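Local coordinates for putative uncharacterized protein (Mycobacterium avium, PDB 2Z6V) that is an uncharacterized member of the sulfotransferase family, named STF9, and probably transfers a sulfuryl group to an acceptor not yet identified, at residues 333-337 with 406-411. Sequence-based numbering, arbitrary orientation.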
loop_
_atom_site.group_PDB
_atom_site.type_symbol
_atom_site.label_atom_id
_atom_site.label_comp_id
_atom_site.label_asym_id
_atom_site.label_seq_id
_atom_site.Cartn_x
_atom_site.Cartn_y
_atom_site.Cartn_z
ATOM N N HIS A 333 8.511 -13.040 11.649
ATOM C CA HIS A 333 7.687 -13.713 10.662
ATOM C C HIS A 333 6.264 -13.951 11.099
ATOM O O HIS A 333 5.983 -14.712 12.020
ATOM C CB HIS A 333 8.356 -15.011 10.212
ATOM C CG HIS A 333 9.662 -14.778 9.529
ATOM N ND1 HIS A 333 10.868 -15.154 10.079
ATOM C CD2 HIS A 333 9.958 -14.110 8.389
ATOM C CE1 HIS A 333 11.851 -14.724 9.307
ATOM N NE2 HIS A 333 11.325 -14.087 8.277
ATOM N N MET A 334 5.364 -13.268 10.414
ATOM C CA MET A 334 3.950 -13.363 10.700
ATOM C C MET A 334 3.284 -14.246 9.648
ATOM O O MET A 334 3.227 -13.894 8.470
ATOM C CB MET A 334 3.355 -11.962 10.697
ATOM C CG MET A 334 1.893 -11.899 11.018
ATOM S SD MET A 334 1.403 -10.187 10.962
ATOM C CE MET A 334 1.297 -9.920 9.172
ATOM N N TYR A 335 2.796 -15.399 10.086
ATOM C CA TYR A 335 2.147 -16.350 9.198
ATOM C C TYR A 335 0.639 -16.183 9.215
ATOM O O TYR A 335 0.031 -15.999 10.269
ATOM C CB TYR A 335 2.505 -17.778 9.614
ATOM C CG TYR A 335 3.973 -18.105 9.457
ATOM C CD1 TYR A 335 4.474 -18.604 8.253
ATOM C CD2 TYR A 335 4.869 -17.890 10.505
ATOM C CE1 TYR A 335 5.838 -18.885 8.098
ATOM C CE2 TYR A 335 6.230 -18.162 10.361
ATOM C CZ TYR A 335 6.709 -18.660 9.159
ATOM O OH TYR A 335 8.051 -18.940 9.025
ATOM N N TYR A 336 0.041 -16.247 8.032
ATOM C CA TYR A 336 -1.404 -16.126 7.896
ATOM C C TYR A 336 -2.120 -17.154 8.773
ATOM O O TYR A 336 -3.077 -16.827 9.483
ATOM C CB TYR A 336 -1.804 -16.339 6.437
ATOM C CG TYR A 336 -3.293 -16.359 6.213
ATOM C CD1 TYR A 336 -4.065 -15.221 6.439
ATOM C CD2 TYR A 336 -3.937 -17.521 5.787
ATOM C CE1 TYR A 336 -5.446 -15.238 6.242
ATOM C CE2 TYR A 336 -5.317 -17.547 5.590
ATOM C CZ TYR A 336 -6.063 -16.402 5.817
ATOM O OH TYR A 336 -7.423 -16.414 5.608
ATOM N N HIS A 337 -1.649 -18.397 8.729
ATOM C CA HIS A 337 -2.278 -19.442 9.508
ATOM C C HIS A 337 -2.203 -19.202 11.009
ATOM O O HIS A 337 -3.076 -19.640 11.746
ATOM C CB HIS A 337 -1.705 -20.822 9.145
ATOM C CG HIS A 337 -0.249 -20.999 9.458
ATOM N ND1 HIS A 337 0.745 -20.799 8.524
ATOM C CD2 HIS A 337 0.375 -21.403 10.591
ATOM C CE1 HIS A 337 1.917 -21.076 9.065
ATOM N NE2 HIS A 337 1.720 -21.446 10.318
ATOM N N PHE A 406 10.806 -20.844 4.644
ATOM C CA PHE A 406 9.738 -20.491 5.577
ATOM C C PHE A 406 8.680 -21.585 5.664
ATOM O O PHE A 406 8.190 -22.072 4.650
ATOM C CB PHE A 406 9.090 -19.172 5.155
ATOM C CG PHE A 406 10.022 -17.999 5.213
ATOM C CD1 PHE A 406 10.535 -17.566 6.427
ATOM C CD2 PHE A 406 10.389 -17.327 4.050
ATOM C CE1 PHE A 406 11.405 -16.479 6.490
ATOM C CE2 PHE A 406 11.260 -16.234 4.099
ATOM C CZ PHE A 406 11.769 -15.809 5.323
ATOM N N ASP A 407 8.327 -21.959 6.887
ATOM C CA ASP A 407 7.351 -23.012 7.130
ATOM C C ASP A 407 5.921 -22.507 6.983
ATOM O O ASP A 407 5.254 -22.193 7.976
ATOM C CB ASP A 407 7.578 -23.588 8.530
ATOM C CG ASP A 407 6.605 -24.696 8.875
ATOM O OD1 ASP A 407 6.482 -25.653 8.076
ATOM O OD2 ASP A 407 5.969 -24.608 9.953
ATOM N N ILE A 408 5.447 -22.444 5.741
ATOM C CA ILE A 408 4.104 -21.953 5.458
ATOM C C ILE A 408 3.070 -23.054 5.276
ATOM O O ILE A 408 3.256 -23.978 4.482
ATOM C CB ILE A 408 4.096 -21.066 4.198
ATOM C CG1 ILE A 408 5.007 -19.855 4.416
ATOM C CG2 ILE A 408 2.665 -20.634 3.875
ATOM C CD1 ILE A 408 5.100 -18.934 3.225
ATOM N N GLU A 409 1.971 -22.931 6.012
ATOM C CA GLU A 409 0.877 -23.895 5.965
ATOM C C GLU A 409 0.019 -23.624 4.729
ATOM O O GLU A 409 -0.680 -22.621 4.657
ATOM C CB GLU A 409 0.046 -23.760 7.240
ATOM C CG GLU A 409 -0.936 -24.879 7.502
ATOM C CD GLU A 409 -1.372 -24.911 8.961
ATOM O OE1 GLU A 409 -0.485 -25.018 9.840
ATOM O OE2 GLU A 409 -2.592 -24.827 9.228
ATOM N N LEU A 410 0.075 -24.521 3.752
ATOM C CA LEU A 410 -0.682 -24.339 2.522
ATOM C C LEU A 410 -2.189 -24.552 2.658
ATOM O O LEU A 410 -2.653 -25.287 3.533
ATOM C CB LEU A 410 -0.128 -25.257 1.436
ATOM C CG LEU A 410 1.346 -25.026 1.090
ATOM C CD1 LEU A 410 1.746 -25.964 -0.038
ATOM C CD2 LEU A 410 1.571 -23.572 0.683
ATOM N N GLU A 411 -2.940 -23.894 1.778
ATOM C CA GLU A 411 -4.402 -23.974 1.756
ATOM C C GLU A 411 -4.854 -24.589 0.425
ATOM O O GLU A 411 -5.937 -24.280 -0.073
ATOM C CB GLU A 411 -4.993 -22.567 1.877
ATOM C CG GLU A 411 -4.461 -21.741 3.034
ATOM C CD GLU A 411 -4.768 -20.258 2.881
ATOM O OE1 GLU A 411 -4.160 -19.607 2.007
ATOM O OE2 GLU A 411 -5.621 -19.738 3.627
HETATM O O HOH W 1 4.473 -22.221 11.550
#
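The imidazole of His337 has a carbon over each face, both displaced toward the rim: Glu409 CB on one side in a CH-pi contact, 3.6 Å from the ring centroid, and Tyr335 CB of its own segment on the opposite one. In the plane of this ring a water lies 3.1 Å from His337 NE2 and donates to Asp407 OD2, bridging the segments in the absence of a direct hydrogen bond. With chi1 at 64°, CG of His337 is tucked over its own backbone, and the ring turns to Glu409. The Glu409 carboxylate is nearly parallel to the imidazole, 15° between planes, while its OE2 forms a salt bridge with Arg341; any effect of the carboxylate on the imidazole is probably tempered by this arginine.

The phenol ring of Tyr335 is met at its edge by Ile408 CG1, 3.9 Å from Tyr335 CE1, and by Phe406 CB, and its hydroxyl in turn approaches the edge of the Phe406 ring. Phe406 and His333 pair obliquely, planes at 56°, with Phe406 CE1 over one imidazole face. Across the other end, Glu411 OE2 comes to the edge of the Tyr336 ring, its carboxylate turned well out of that ring's plane, while Glu411 OE1 pairs with Arg273, which also makes a cation-pi contact with Tyr336.

Asp407 centres an inverse gamma turn just after helix 392-405, and the chain then runs roughly alongside residues 333-337. The C-terminal segment thus packs against the end of the outermost strand 331-335 and the start of helix 336-341, at the margin of the parallel sheet, order 2-3-1-4-5, of a sulfotransferase-type alpha/beta fold.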